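Local coordinates for protein Niban 2 (Homo sapiens, PDB 7CTP) that may help to suppress apoptosis and may promote melanoma cell invasion, the chain here being the part of the protein that holds its PH domain, at residues T25-F30 with D210-Y215; D33-A38 with K202-A207. All blocks are in the same frame, centred on the assembly; numbering follows the deposited sequence.

Contact 1: T25-F30 with D210-Y215; sequences TEFLQF and DAIRMY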
ATOM      1  N   THR A  25       0.149  22.965   5.454  1.00 21.10           N
ATOM      2  CA  THR A  25      -0.874  23.918   5.018  1.00 22.22           C
ATOM      3  C   THR A  25      -1.169  23.766   3.532  1.00 22.41           C
ATOM      4  O   THR A  25      -2.334  23.697   3.120  1.00 25.07           O
ATOM      5  CB  THR A  25      -0.438  25.352   5.332  1.00 22.85           C
ATOM      6  OG1 THR A  25      -0.412  25.544   6.751  1.00 22.26           O
ATOM      7  CG2 THR A  25      -1.391  26.373   4.692  1.00 24.25           C
ATOM      8  N   GLU A  26      -0.119  23.704   2.709  1.00 21.29           N
ATOM      9  CA  GLU A  26      -0.327  23.563   1.273  1.00 21.98           C
ATOM     10  C   GLU A  26      -0.991  22.232   0.942  1.00 22.48           C
ATOM     11  O   GLU A  26      -1.935  22.185   0.141  1.00 23.17           O
ATOM     12  CB  GLU A  26       0.990  23.718   0.512  1.00 24.15           C
ATOM     13  CG  GLU A  26       0.766  23.922  -0.994  1.00 42.27           C
ATOM     14  CD  GLU A  26       2.050  23.949  -1.806  1.00 59.47           C
ATOM     15  OE1 GLU A  26       1.963  23.761  -3.045  1.00 50.82           O
ATOM     16  OE2 GLU A  26       3.134  24.152  -1.212  1.00 38.76           O
ATOM     17  N   PHE A  27      -0.524  21.137   1.560  1.00 20.51           N
ATOM     18  CA  PHE A  27      -1.176  19.851   1.337  1.00 20.32           C
ATOM     19  C   PHE A  27      -2.651  19.897   1.724  1.00 22.06           C
ATOM     20  O   PHE A  27      -3.510  19.357   1.016  1.00 20.83           O
ATOM     21  CB  PHE A  27      -0.508  18.723   2.128  1.00 17.93           C
ATOM     22  CG  PHE A  27      -1.341  17.461   2.111  1.00 20.52           C
ATOM     23  CD1 PHE A  27      -1.331  16.646   0.992  1.00 19.23           C
ATOM     24  CD2 PHE A  27      -2.224  17.165   3.147  1.00 22.02           C
ATOM     25  CE1 PHE A  27      -2.130  15.516   0.935  1.00 21.04           C
ATOM     26  CE2 PHE A  27      -3.034  16.039   3.094  1.00 17.33           C
ATOM     27  CZ  PHE A  27      -2.991  15.217   1.985  1.00 22.01           C
ATOM     28  N   LEU A  28      -2.955  20.466   2.889  1.00 19.25           N
ATOM     29  CA  LEU A  28      -4.330  20.403   3.373  1.00 22.21           C
ATOM     30  C   LEU A  28      -5.277  21.221   2.498  1.00 20.47           C
ATOM     31  O   LEU A  28      -6.475  20.920   2.443  1.00 22.38           O
ATOM     32  CB  LEU A  28      -4.377  20.862   4.832  1.00 24.10           C
ATOM     33  CG  LEU A  28      -3.685  19.827   5.738  1.00 20.67           C
ATOM     34  CD1 LEU A  28      -3.414  20.414   7.143  1.00 24.24           C
ATOM     35  CD2 LEU A  28      -4.484  18.535   5.809  1.00 20.85           C
ATOM     36  N   GLN A  29      -4.766  22.246   1.809  1.00 20.73           N
ATOM     37  CA  GLN A  29      -5.582  22.949   0.817  1.00 25.38           C
ATOM     38  C   GLN A  29      -5.944  22.028  -0.341  1.00 21.78           C
ATOM     39  O   GLN A  29      -7.100  21.998  -0.781  1.00 21.02           O
ATOM     40  CB  GLN A  29      -4.856  24.196   0.306  1.00 30.05           C
ATOM     41  CG  GLN A  29      -4.601  25.250   1.372  1.00 37.72           C
ATOM     42  CD  GLN A  29      -3.772  26.420   0.859  1.00 53.70           C
ATOM     43  OE1 GLN A  29      -2.714  26.236   0.245  1.00 44.48           O
ATOM     44  NE2 GLN A  29      -4.250  27.632   1.108  1.00 46.13           N
ATOM     45  N   PHE A  30      -4.977  21.250  -0.839  1.00 20.78           N
ATOM     46  CA  PHE A  30      -5.300  20.229  -1.838  1.00 20.97           C
ATOM     47  C   PHE A  30      -6.308  19.222  -1.297  1.00 19.89           C
ATOM     48  O   PHE A  30      -7.220  18.789  -2.016  1.00 18.75           O
ATOM     49  CB  PHE A  30      -4.032  19.493  -2.291  1.00 18.79           C
ATOM     50  CG  PHE A  30      -3.176  20.274  -3.250  1.00 23.82           C
ATOM     51  CD1 PHE A  30      -3.532  20.386  -4.586  1.00 31.43           C
ATOM     52  CD2 PHE A  30      -1.997  20.866  -2.821  1.00 26.48           C
ATOM     53  CE1 PHE A  30      -2.729  21.101  -5.475  1.00 35.55           C
ATOM     54  CE2 PHE A  30      -1.191  21.583  -3.709  1.00 30.26           C
ATOM     55  CZ  PHE A  30      -1.563  21.697  -5.033  1.00 31.42           C
ATOM     56  N   ASP A 210      -5.483  11.155  -3.814  1.00 24.27           N
ATOM     57  CA  ASP A 210      -5.495  12.133  -4.897  1.00 20.74           C
ATOM     58  C   ASP A 210      -4.866  13.450  -4.461  1.00 22.65           C
ATOM     59  O   ASP A 210      -4.152  14.085  -5.241  1.00 23.07           O
ATOM     60  CB  ASP A 210      -6.920  12.369  -5.406  1.00 24.07           C
ATOM     61  CG  ASP A 210      -7.445  11.215  -6.248  1.00 34.01           C
ATOM     62  OD1 ASP A 210      -6.634  10.534  -6.913  1.00 37.14           O
ATOM     63  OD2 ASP A 210      -8.675  10.986  -6.235  1.00 36.95           O
ATOM     64  N   ALA A 211      -5.112  13.885  -3.222  1.00 20.41           N
ATOM     65  CA  ALA A 211      -4.491  15.123  -2.764  1.00 20.77           C
ATOM     66  C   ALA A 211      -2.976  14.982  -2.703  1.00 24.36           C
ATOM     67  O   ALA A 211      -2.244  15.934  -3.007  1.00 22.50           O
ATOM     68  CB  ALA A 211      -5.042  15.535  -1.397  1.00 22.57           C
ATOM     69  N   ILE A 212      -2.490  13.808  -2.280  1.00 19.93           N
ATOM     70  CA  ILE A 212      -1.049  13.569  -2.242  1.00 21.86           C
ATOM     71  C   ILE A 212      -0.475  13.698  -3.640  1.00 24.03           C
ATOM     72  O   ILE A 212       0.560  14.339  -3.853  1.00 21.03           O
ATOM     73  CB  ILE A 212      -0.746  12.184  -1.641  1.00 19.90           C
ATOM     74  CG1 ILE A 212      -0.948  12.195  -0.118  1.00 19.65           C
ATOM     75  CG2 ILE A 212       0.685  11.750  -1.999  1.00 21.83           C
ATOM     76  CD1 ILE A 212       0.204  12.869   0.655  1.00 19.30           C
ATOM     77  N   ARG A 213      -1.149  13.082  -4.616  1.00 22.63           N
ATOM     78  CA  ARG A 213      -0.649  13.111  -5.984  1.00 23.81           C
ATOM     79  C   ARG A 213      -0.660  14.529  -6.539  1.00 22.30           C
ATOM     80  O   ARG A 213       0.305  14.954  -7.187  1.00 25.80           O
ATOM     81  CB  ARG A 213      -1.474  12.177  -6.869  1.00 23.92           C
ATOM     82  CG  ARG A 213      -0.997  12.150  -8.325  1.00 25.14           C
ATOM     83  CD  ARG A 213      -1.812  11.179  -9.173  1.00 28.27           C
ATOM     84  NE  ARG A 213      -3.253  11.349  -8.981  1.00 35.61           N
ATOM     85  CZ  ARG A 213      -3.983  12.325  -9.512  1.00 38.29           C
ATOM     86  NH1 ARG A 213      -3.418  13.244 -10.282  1.00 39.52           N
ATOM     87  NH2 ARG A 213      -5.288  12.375  -9.272  1.00 36.05           N
ATOM     88  N   MET A 214      -1.734  15.289  -6.273  1.00 23.52           N
ATOM     89  CA  MET A 214      -1.816  16.653  -6.793  1.00 29.08           C
ATOM     90  C   MET A 214      -0.783  17.565  -6.160  1.00 29.60           C
ATOM     91  O   MET A 214      -0.238  18.448  -6.833  1.00 24.72           O
ATOM     92  CB  MET A 214      -3.213  17.253  -6.590  1.00 31.60           C
ATOM     93  CG  MET A 214      -4.381  16.434  -7.078  1.00 41.63           C
ATOM     94  SD  MET A 214      -4.479  16.318  -8.867  1.00 52.77           S
ATOM     95  CE  MET A 214      -3.536  17.732  -9.404  1.00 48.20           C
ATOM     96  N   TYR A 215      -0.536  17.401  -4.859  1.00 23.70           N
ATOM     97  CA  TYR A 215       0.532  18.157  -4.219  1.00 24.44           C
ATOM     98  C   TYR A 215       1.879  17.842  -4.860  1.00 23.98           C
ATOM     99  O   TYR A 215       2.646  18.752  -5.201  1.00 26.27           O
ATOM    100  CB  TYR A 215       0.574  17.878  -2.713  1.00 20.09           C
ATOM    101  CG  TYR A 215       1.723  18.597  -2.021  1.00 25.09           C
ATOM    102  CD1 TYR A 215       3.000  18.045  -1.987  1.00 22.58           C
ATOM    103  CD2 TYR A 215       1.540  19.847  -1.449  1.00 23.05           C
ATOM    104  CE1 TYR A 215       4.052  18.702  -1.394  1.00 24.65           C
ATOM    105  CE2 TYR A 215       2.603  20.513  -0.839  1.00 23.83           C
ATOM    106  CZ  TYR A 215       3.851  19.938  -0.827  1.00 27.10           C
ATOM    107  OH  TYR A 215       4.913  20.596  -0.227  1.00 27.06           O
TER

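Contact 2: D33-A38 with K202-A207; sequences DQYGVA and KVEGPA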
ATOM      1  N   ASP A  33      -9.856  20.666  -1.024  1.00 22.55           N
ATOM      2  CA  ASP A  33     -10.388  20.770  -2.383  1.00 25.04           C
ATOM      3  C   ASP A  33     -10.804  19.404  -2.914  1.00 27.42           C
ATOM      4  O   ASP A  33     -11.878  19.264  -3.516  1.00 25.48           O
ATOM      5  CB  ASP A  33      -9.358  21.412  -3.311  1.00 22.54           C
ATOM      6  CG  ASP A  33      -9.299  22.923  -3.185  1.00 33.84           C
ATOM      7  OD1 ASP A  33     -10.189  23.513  -2.531  1.00 41.93           O
ATOM      8  OD2 ASP A  33      -8.352  23.523  -3.735  1.00 34.34           O
ATOM      9  N   GLN A  34      -9.975  18.378  -2.684  1.00 23.49           N
ATOM     10  CA  GLN A  34     -10.275  17.044  -3.205  1.00 22.06           C
ATOM     11  C   GLN A  34     -11.472  16.412  -2.506  1.00 23.05           C
ATOM     12  O   GLN A  34     -12.156  15.580  -3.104  1.00 26.10           O
ATOM     13  CB  GLN A  34      -9.069  16.109  -3.051  1.00 26.67           C
ATOM     14  CG  GLN A  34      -7.945  16.294  -4.072  1.00 28.34           C
ATOM     15  CD  GLN A  34      -8.422  16.269  -5.523  1.00 19.13           C
ATOM     16  OE1 GLN A  34      -9.069  15.319  -5.960  1.00 27.84           O
ATOM     17  NE2 GLN A  34      -8.108  17.329  -6.267  1.00 26.36           N
ATOM     18  N   TYR A  35     -11.723  16.765  -1.243  1.00 21.83           N
ATOM     19  CA  TYR A  35     -12.672  15.998  -0.443  1.00 22.07           C
ATOM     20  C   TYR A  35     -14.059  15.997  -1.076  1.00 23.33           C
ATOM     21  O   TYR A  35     -14.690  14.941  -1.218  1.00 21.05           O
ATOM     22  CB  TYR A  35     -12.745  16.543   0.980  1.00 19.83           C
ATOM     23  CG  TYR A  35     -13.384  15.551   1.927  1.00 24.42           C
ATOM     24  CD1 TYR A  35     -12.629  14.563   2.542  1.00 23.83           C
ATOM     25  CD2 TYR A  35     -14.755  15.574   2.162  1.00 23.87           C
ATOM     26  CE1 TYR A  35     -13.213  13.642   3.397  1.00 26.45           C
ATOM     27  CE2 TYR A  35     -15.347  14.656   3.003  1.00 21.37           C
ATOM     28  CZ  TYR A  35     -14.572  13.699   3.623  1.00 25.54           C
ATOM     29  OH  TYR A  35     -15.166  12.787   4.466  1.00 29.81           O
ATOM     30  N   GLY A  36     -14.545  17.170  -1.481  1.00 23.61           N
ATOM     31  CA  GLY A  36     -15.879  17.230  -2.051  1.00 22.42           C
ATOM     32  C   GLY A  36     -15.978  16.561  -3.409  1.00 23.37           C
ATOM     33  O   GLY A  36     -17.053  16.090  -3.796  1.00 22.76           O
ATOM     34  N   VAL A  37     -14.874  16.530  -4.154  1.00 20.61           N
ATOM     35  CA  VAL A  37     -14.864  15.835  -5.437  1.00 21.14           C
ATOM     36  C   VAL A  37     -14.975  14.334  -5.211  1.00 25.80           C
ATOM     37  O   VAL A  37     -15.763  13.642  -5.865  1.00 21.13           O
ATOM     38  CB  VAL A  37     -13.595  16.196  -6.236  1.00 19.59           C
ATOM     39  CG1 VAL A  37     -13.500  15.346  -7.513  1.00 26.38           C
ATOM     40  CG2 VAL A  37     -13.548  17.694  -6.566  1.00 21.77           C
ATOM     41  N   ALA A  38     -14.190  13.809  -4.264  1.00 20.40           N
ATOM     42  CA  ALA A  38     -14.279  12.396  -3.920  1.00 21.21           C
ATOM     43  C   ALA A  38     -15.673  12.033  -3.431  1.00 25.71           C
ATOM     44  O   ALA A  38     -16.192  10.953  -3.751  1.00 23.27           O
ATOM     45  CB  ALA A  38     -13.239  12.045  -2.856  1.00 21.35           C
ATOM     46  N   LYS A 202     -14.674   4.870   0.674  1.00 29.32           N
ATOM     47  CA  LYS A 202     -15.444   5.521  -0.377  1.00 32.12           C
ATOM     48  C   LYS A 202     -14.951   6.930  -0.647  1.00 29.87           C
ATOM     49  O   LYS A 202     -14.888   7.354  -1.802  1.00 31.55           O
ATOM     50  CB  LYS A 202     -16.929   5.547  -0.007  1.00 33.28           C
ATOM     51  CG  LYS A 202     -17.511   4.175   0.294  1.00 41.66           C
ATOM     52  CD  LYS A 202     -19.002   4.253   0.568  1.00 38.79           C
ATOM     53  CE  LYS A 202     -19.697   2.942   0.205  1.00 57.92           C
ATOM     54  NZ  LYS A 202     -20.117   2.880  -1.232  1.00 63.27           N
ATOM     55  N   VAL A 203     -14.606   7.673   0.402  1.00 23.59           N
ATOM     56  CA  VAL A 203     -14.390   9.106   0.245  1.00 22.58           C
ATOM     57  C   VAL A 203     -13.028   9.510   0.793  1.00 24.73           C
ATOM     58  O   VAL A 203     -12.230  10.128   0.082  1.00 23.04           O
ATOM     59  CB  VAL A 203     -15.506   9.908   0.932  1.00 22.31           C
ATOM     60  CG1 VAL A 203     -15.271  11.405   0.776  1.00 26.11           C
ATOM     61  CG2 VAL A 203     -16.860   9.512   0.343  1.00 29.00           C
ATOM     62  N   GLU A 204     -12.764   9.174   2.063  1.00 25.58           N
ATOM     63  CA  GLU A 204     -11.540   9.633   2.722  1.00 24.52           C
ATOM     64  C   GLU A 204     -10.292   9.131   2.007  1.00 25.35           C
ATOM     65  O   GLU A 204      -9.327   9.882   1.811  1.00 24.38           O
ATOM     66  CB  GLU A 204     -11.534   9.183   4.180  1.00 25.87           C
ATOM     67  CG  GLU A 204     -12.485   9.962   5.071  1.00 25.82           C
ATOM     68  CD  GLU A 204     -12.460   9.467   6.507  1.00 40.32           C
ATOM     69  OE1 GLU A 204     -11.451   8.843   6.912  1.00 36.87           O
ATOM     70  OE2 GLU A 204     -13.453   9.702   7.224  1.00 39.72           O
ATOM     71  N   GLY A 205     -10.278   7.850   1.642  1.00 25.89           N
ATOM     72  CA  GLY A 205      -9.146   7.254   0.968  1.00 27.88           C
ATOM     73  C   GLY A 205      -8.790   7.928  -0.342  1.00 23.72           C
ATOM     74  O   GLY A 205      -7.674   8.428  -0.520  1.00 23.38           O
ATOM     75  N   PRO A 206      -9.733   7.945  -1.295  1.00 25.09           N
ATOM     76  CA  PRO A 206      -9.459   8.625  -2.572  1.00 28.60           C
ATOM     77  C   PRO A 206      -9.139  10.104  -2.429  1.00 24.61           C
ATOM     78  O   PRO A 206      -8.286  10.616  -3.159  1.00 25.81           O
ATOM     79  CB  PRO A 206     -10.759   8.406  -3.369  1.00 25.17           C
ATOM     80  CG  PRO A 206     -11.335   7.161  -2.798  1.00 26.12           C
ATOM     81  CD  PRO A 206     -11.003   7.194  -1.331  1.00 29.11           C
ATOM     82  N   ALA A 207      -9.810  10.816  -1.519  1.00 23.05           N
ATOM     83  CA  ALA A 207      -9.498  12.231  -1.332  1.00 20.35           C
ATOM     84  C   ALA A 207      -8.056  12.393  -0.879  1.00 21.89           C
ATOM     85  O   ALA A 207      -7.329  13.260  -1.372  1.00 21.63           O
ATOM     86  CB  ALA A 207     -10.454  12.867  -0.329  1.00 23.29           C
TER
HETATM   87  O   HOH W   1     -14.570   8.842  -4.193  1.00 26.88           O

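Contact 1: T25-F30 with D210-Y215
Glu26 OE2 forms a salt bridge with Lys219 NZ, and the same carboxylate rests against the ring of Tyr215. Glu26 CD lies 3.6 Å from Tyr215 CE2, with the carboxylate and ring planes 58° apart. The Tyr215 hydroxyl is hydrogen-bonded to Glu243 OE1, so the phenol and the acid have separate polar partners.

The rest of the contact is apolar. The Phe30 side chain crosses that of Tyr215 at about a right angle. One face of the Phe30 ring lies against the opposing backbone: Tyr215 CA is 4.0 Å from the Phe30 ring centroid, a CH-pi contact. Phe30 CD1 also touches Met214 CB at 3.7 Å.

Phe27 CE1 meets Ile212 CD1 at 3.5 Å. Phe27 CG is anti to the backbone N (chi1 169°), which swings the end of the ring toward helix 204-218. Ala211 CB touches both phenylalanines, Phe27 at CE1 (3.7 Å) and Phe30 more loosely at CB (4.2 Å). Leu236 and Leu239 of helix 232-252 add to this core. The axes of 25-30 and 210-215 approach to 8.9 Å, with their N-to-C directions 124° apart. This is an oblique helix-helix crossing with an aromatic-rich interface, set in the helical part of the fold.

Contact 2: D33-A38 with K202-A207
The backbones of 33-38 and 202-207 come close at two points. Tyr35 CA is 5.0 Å from Ala207 CA, and Ala38 CA is 5.3 Å from Val203 CA. Val203 is the N-cap residue of helix 204-218, so helix 10-48 meets that helix at its start. A water bridges the backbones there, donating to Ala38 O at 2.7 Å and to Lys202 O at 2.8 Å.

Alanines allow the close approach: Ala38 CB touches Ala207 CB at 3.8 Å. With chi1 at -163°, the Tyr35 ring is carried beside its own carbonyl carbon, and its end comes to Val203 and Glu204. Val203 CG1 sits over one ring face, a CH-pi contact 4.0 Å from the Tyr35 centroid. Glu204 CG lies at the ring edge, 3.9 Å from Tyr35 OH, and the two side chains run side by side. The Tyr35 hydroxyl is hydrogen-bonded to Gln297 OE1. An alanine in place of Tyr35 would probably open a gap beside Val203 and Glu204 and deprive Gln297 of this partner.

Gln297 belongs to helix 260-337. That helix also supplies Val293 against Tyr35 and Gln294 as the partner of Glu204 OE2. Lys202 pairs with Glu46 further along helix 10-48. The contact thus joins the start of helix 204-218 to helices 10-48 and 260-337.

Contacts 1 and 2 are successive parts of one interface between helix 10-48 and helix 204-218. Their centres are 11 Å apart. Along the chain the order is 25-30, 33-38, 202-207, 210-215, so contact 2 is nested inside the loop closed by contact 1. Gln34 joins them by packing: its NE2 is 3.9 Å from Met214 CG, and its OE1 is 3.7 Å from Asp210 CB. Gln34 OE1 is hydrogen-bonded to Asn534 ND2. All the strands of the antiparallel sheet of the PH domain, from 70-77 to 169-173, come between helices 10-48 and 204-218 in sequence. The contacts therefore bring together two helices from either side of these strands, within the helical body of the protein.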